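Local coordinates for protein 2-dehydropantoate 2-reductase (PDB 3WFI) that belongs to the ketopantoate reductase family and acts as an NAD-dependent D-mandelate dehydrogenase, pairing a Rossmann-type domain with a helical C-terminal domain, at residues N195-I200 against K216-I221; S183-A188 against A226-V231. One frame throughout, in Å; residues are numbered along the deposited sequence.

Contact 1 of 2, residues N195-I200 against K216-I221; sequences NGLCTI and KMVATI
Leu197 meets Met217, Val218 and Ile221 with the two methyls at the end of its side chain, and every cross-segment contact here is apolar. CD2 lies 4.2 Å from Met217 SD, while CD1 serves the other two, 4.2 Å from Val218 CG2 and 4.5 Å from Ile221 CD1. With CG anti to the carbonyl carbon (chi1 -64°), Leu197 extends its branched end across the interface. Met217 runs extended at chi2 (-174°) and brings SD to Leu197, the chain bending at chi3. The packing is sparse: the local helix axes stay 11.6 Å apart and run roughly antiparallel, at 143°. Helices 194-201 and 214-231 belong to the all-helical C-terminal domain of the family, and the second subunit reaches here too, its Phe297 packing on Leu197 and its Glu300 on Met217. Leu208 also touches Leu197. No hydrogen bond crosses between the segments, though each has its own. Asn195 O accepts from Thr199 N and, on the opposite face of the carbonyl plane, from Thr199 OG1 at 2.7 Å; Lys216 O is gripped likewise by Thr220 N and Thr220 OG1, the hydroxyl accepting from Lys216 NZ at 3.0 Å, also salt-bridged to Glu300 of the second subunit.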
# COMPACT_ATOMS: atom_id res chain seq x y z
N ASN B 195 -7.95 -7.54 7.09
CA ASN B 195 -8.96 -6.68 6.48
C ASN B 195 -8.42 -5.85 5.31
O ASN B 195 -8.88 -6.00 4.18
CB ASN B 195 -9.59 -5.77 7.52
CG ASN B 195 -10.72 -6.44 8.29
OD1 ASN B 195 -11.58 -7.12 7.70
ND2 ASN B 195 -10.73 -6.24 9.60
N GLY B 196 -7.48 -4.95 5.60
CA GLY B 196 -6.90 -4.07 4.57
C GLY B 196 -6.22 -4.79 3.43
O GLY B 196 -6.44 -4.44 2.26
N LEU B 197 -5.40 -5.79 3.75
CA LEU B 197 -4.64 -6.52 2.72
C LEU B 197 -5.54 -7.30 1.79
O LEU B 197 -5.35 -7.28 0.57
CB LEU B 197 -3.60 -7.46 3.37
CG LEU B 197 -2.49 -6.76 4.15
CD1 LEU B 197 -1.63 -7.77 4.88
CD2 LEU B 197 -1.62 -5.86 3.25
N CYS B 198 -6.56 -7.97 2.34
CA CYS B 198 -7.49 -8.74 1.49
C CYS B 198 -8.32 -7.81 0.63
O CYS B 198 -8.58 -8.10 -0.54
CB CYS B 198 -8.43 -9.59 2.33
SG CYS B 198 -7.62 -11.00 3.08
N THR B 199 -8.73 -6.68 1.22
CA THR B 199 -9.52 -5.68 0.52
C THR B 199 -8.76 -5.10 -0.67
O THR B 199 -9.28 -5.03 -1.78
CB THR B 199 -9.96 -4.56 1.47
OG1 THR B 199 -10.82 -5.12 2.48
CG2 THR B 199 -10.71 -3.48 0.73
N ILE B 200 -7.50 -4.75 -0.45
CA ILE B 200 -6.69 -4.16 -1.52
C ILE B 200 -6.24 -5.18 -2.57
O ILE B 200 -6.26 -4.87 -3.76
CB ILE B 200 -5.44 -3.42 -0.95
CG1 ILE B 200 -5.89 -2.23 -0.13
CG2 ILE B 200 -4.54 -2.93 -2.06
CD1 ILE B 200 -6.54 -1.15 -0.95
N LYS B 216 5.89 -10.87 5.46
CA LYS B 216 6.58 -9.62 5.63
C LYS B 216 5.59 -8.48 5.91
O LYS B 216 5.83 -7.64 6.78
CB LYS B 216 7.45 -9.31 4.43
CG LYS B 216 8.02 -7.89 4.41
CD LYS B 216 8.98 -7.65 5.58
CE LYS B 216 9.82 -6.39 5.37
NZ LYS B 216 8.97 -5.20 5.14
N MET B 217 4.50 -8.44 5.17
CA MET B 217 3.55 -7.32 5.32
C MET B 217 2.85 -7.39 6.68
O MET B 217 2.70 -6.38 7.37
CB MET B 217 2.54 -7.34 4.18
CG MET B 217 3.17 -7.00 2.83
SD MET B 217 2.00 -6.85 1.47
CE MET B 217 1.46 -8.57 1.30
N VAL B 218 2.44 -8.59 7.07
CA VAL B 218 1.82 -8.81 8.37
C VAL B 218 2.82 -8.45 9.49
O VAL B 218 2.47 -7.72 10.40
CB VAL B 218 1.30 -10.27 8.52
CG1 VAL B 218 0.93 -10.59 9.97
CG2 VAL B 218 0.11 -10.49 7.60
N ALA B 219 4.05 -8.95 9.40
CA ALA B 219 5.05 -8.71 10.43
C ALA B 219 5.34 -7.25 10.61
O ALA B 219 5.48 -6.76 11.75
CB ALA B 219 6.33 -9.47 10.13
N THR B 220 5.46 -6.53 9.49
CA THR B 220 5.75 -5.10 9.55
C THR B 220 4.61 -4.35 10.23
O THR B 220 4.86 -3.47 11.07
CB THR B 220 6.00 -4.53 8.13
OG1 THR B 220 7.07 -5.26 7.50
CG2 THR B 220 6.38 -3.07 8.17
N ILE B 221 3.38 -4.66 9.86
CA ILE B 221 2.22 -3.99 10.45
C ILE B 221 2.12 -4.27 11.95
O ILE B 221 1.91 -3.35 12.76
CB ILE B 221 0.90 -4.34 9.73
CG1 ILE B 221 0.89 -3.73 8.34
CG2 ILE B 221 -0.31 -3.85 10.52
CD1 ILE B 221 -0.07 -4.40 7.37

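Contact 2 of 2, residues S183-A188 against A226-V231; sequences SIYRKA and AKVAAV
Tyr185 lays one face of its ring on the methyl of Ala229, a CH-pi contact between helices 180-191 and 214-231 of the helical C-terminal domain, the part that in ketopantoate reductases packs beside the Rossmann domain. From CA, the CB of Tyr185 sets out toward the other helix, and a chi1 of -103°, some 40° from the usual staggered value, swings the ring until it faces the methyl. CG is the first ring atom to meet it, 4.0 Å from Ala229 CB. That methyl sits 3.6 Å from the ring centroid and 8° off its normal, so all six ring carbons lie at nearly equal distances from it; CE2, at 3.7 Å from Ala229 CB, is the nearest. Further out, CZ is as near to the backbone as to the methyl, 3.8 Å from both Ala229 CA and Ala229 CB. Ile107, together with Ile281 and Lys284 of helix 278-288, adds to the packing round the tyrosine. The phenolic oxygen finds its polar partner just beyond the last turn of the second helix, in a hydrogen bond with Glu232 OE1. Val228, whose side chain crosses that of Tyr185 at about a right angle, brings its CG1 methyl to 3.6 Å from Tyr185 OH.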
# COMPACT_ATOMS: atom_id res chain seq x y z
N SER B 183 -5.46 -8.01 24.96
CA SER B 183 -6.21 -8.86 24.05
C SER B 183 -6.90 -8.02 22.97
O SER B 183 -7.05 -8.47 21.83
CB SER B 183 -7.20 -9.78 24.78
OG SER B 183 -8.51 -9.29 24.67
N ILE B 184 -7.27 -6.79 23.32
CA ILE B 184 -7.85 -5.85 22.37
C ILE B 184 -6.78 -5.43 21.32
O ILE B 184 -7.08 -5.30 20.12
CB ILE B 184 -8.43 -4.57 23.06
CG1 ILE B 184 -9.61 -4.83 24.01
CG2 ILE B 184 -8.81 -3.49 22.05
CD1 ILE B 184 -10.17 -6.22 24.13
N TYR B 185 -5.54 -5.19 21.76
CA TYR B 185 -4.45 -4.89 20.82
C TYR B 185 -4.15 -6.08 19.92
O TYR B 185 -3.98 -5.91 18.73
CB TYR B 185 -3.19 -4.42 21.54
CG TYR B 185 -2.95 -2.91 21.49
CD1 TYR B 185 -3.13 -2.11 22.61
CD2 TYR B 185 -2.50 -2.29 20.31
CE1 TYR B 185 -2.90 -0.73 22.56
CE2 TYR B 185 -2.26 -0.92 20.24
CZ TYR B 185 -2.45 -0.14 21.35
OH TYR B 185 -2.19 1.21 21.22
N ARG B 186 -4.14 -7.28 20.49
CA ARG B 186 -3.88 -8.50 19.72
C ARG B 186 -4.95 -8.72 18.65
O ARG B 186 -4.64 -9.02 17.50
CB ARG B 186 -3.83 -9.71 20.67
CG ARG B 186 -3.61 -11.06 20.01
CD ARG B 186 -3.17 -12.05 21.09
NE ARG B 186 -3.04 -13.44 20.66
CZ ARG B 186 -4.05 -14.30 20.55
NH1 ARG B 186 -5.31 -13.92 20.77
NH2 ARG B 186 -3.79 -15.56 20.20
N LYS B 187 -6.21 -8.57 19.04
CA LYS B 187 -7.29 -8.63 18.07
C LYS B 187 -7.16 -7.53 16.99
O LYS B 187 -7.44 -7.76 15.82
CB LYS B 187 -8.64 -8.52 18.78
CG LYS B 187 -9.86 -8.43 17.86
CD LYS B 187 -9.93 -9.60 16.88
CE LYS B 187 -11.21 -9.57 16.06
NZ LYS B 187 -11.04 -10.30 14.76
N ALA B 188 -6.78 -6.32 17.38
CA ALA B 188 -6.67 -5.22 16.41
C ALA B 188 -5.58 -5.48 15.38
O ALA B 188 -5.70 -5.03 14.22
CB ALA B 188 -6.45 -3.88 17.11
N ALA B 226 2.70 -2.82 17.79
CA ALA B 226 3.44 -3.14 19.02
C ALA B 226 4.27 -1.97 19.55
O ALA B 226 4.37 -1.78 20.77
CB ALA B 226 4.32 -4.34 18.79
N LYS B 227 4.89 -1.20 18.65
CA LYS B 227 5.65 -0.01 19.04
C LYS B 227 4.76 1.03 19.70
O LYS B 227 5.12 1.62 20.72
CB LYS B 227 6.36 0.61 17.83
CG LYS B 227 7.72 0.04 17.54
CD LYS B 227 8.44 0.79 16.42
CE LYS B 227 9.77 0.09 16.06
NZ LYS B 227 9.61 -1.27 15.47
N VAL B 228 3.58 1.23 19.13
CA VAL B 228 2.61 2.15 19.67
C VAL B 228 2.03 1.62 21.00
O VAL B 228 1.91 2.38 21.98
CB VAL B 228 1.52 2.41 18.60
CG1 VAL B 228 0.23 2.91 19.19
CG2 VAL B 228 2.07 3.39 17.56
N ALA B 229 1.73 0.33 21.06
CA ALA B 229 1.24 -0.32 22.30
C ALA B 229 2.25 -0.23 23.45
O ALA B 229 1.87 0.01 24.60
CB ALA B 229 0.87 -1.77 22.03
N ALA B 230 3.54 -0.38 23.13
CA ALA B 230 4.59 -0.26 24.14
C ALA B 230 4.61 1.12 24.81
O ALA B 230 4.86 1.23 26.01
CB ALA B 230 5.95 -0.58 23.53
N VAL B 231 4.34 2.17 24.05
CA VAL B 231 4.22 3.52 24.61
C VAL B 231 3.08 3.56 25.63
O VAL B 231 3.18 4.23 26.66
CB VAL B 231 3.97 4.58 23.51
CG1 VAL B 231 3.76 5.97 24.13
CG2 VAL B 231 5.12 4.62 22.52

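Both contacts draw on helix 214-231, contact 1 on its earlier turns and contact 2 on its last ones, so that one long helix packs against two successive partners. These partners, helix 180-191 and helix 194-201, follow each other in the chain: 183-188 comes first, then 195-200, then 216-221 and finally 226-231, which places contact 1 between the two halves of contact 2. The centres lie 16 Å apart and the nearest atoms about 5 Å, without touching. All four segments fall in the helical C-terminal domain. The second subunit packs against contact 1, whereas no other chain of the assembly touches the segments of contact 2, which lies nearer the Rossmann domain, with Tyr185 about 12 Å from the NAD-binding Asn105 between side chains.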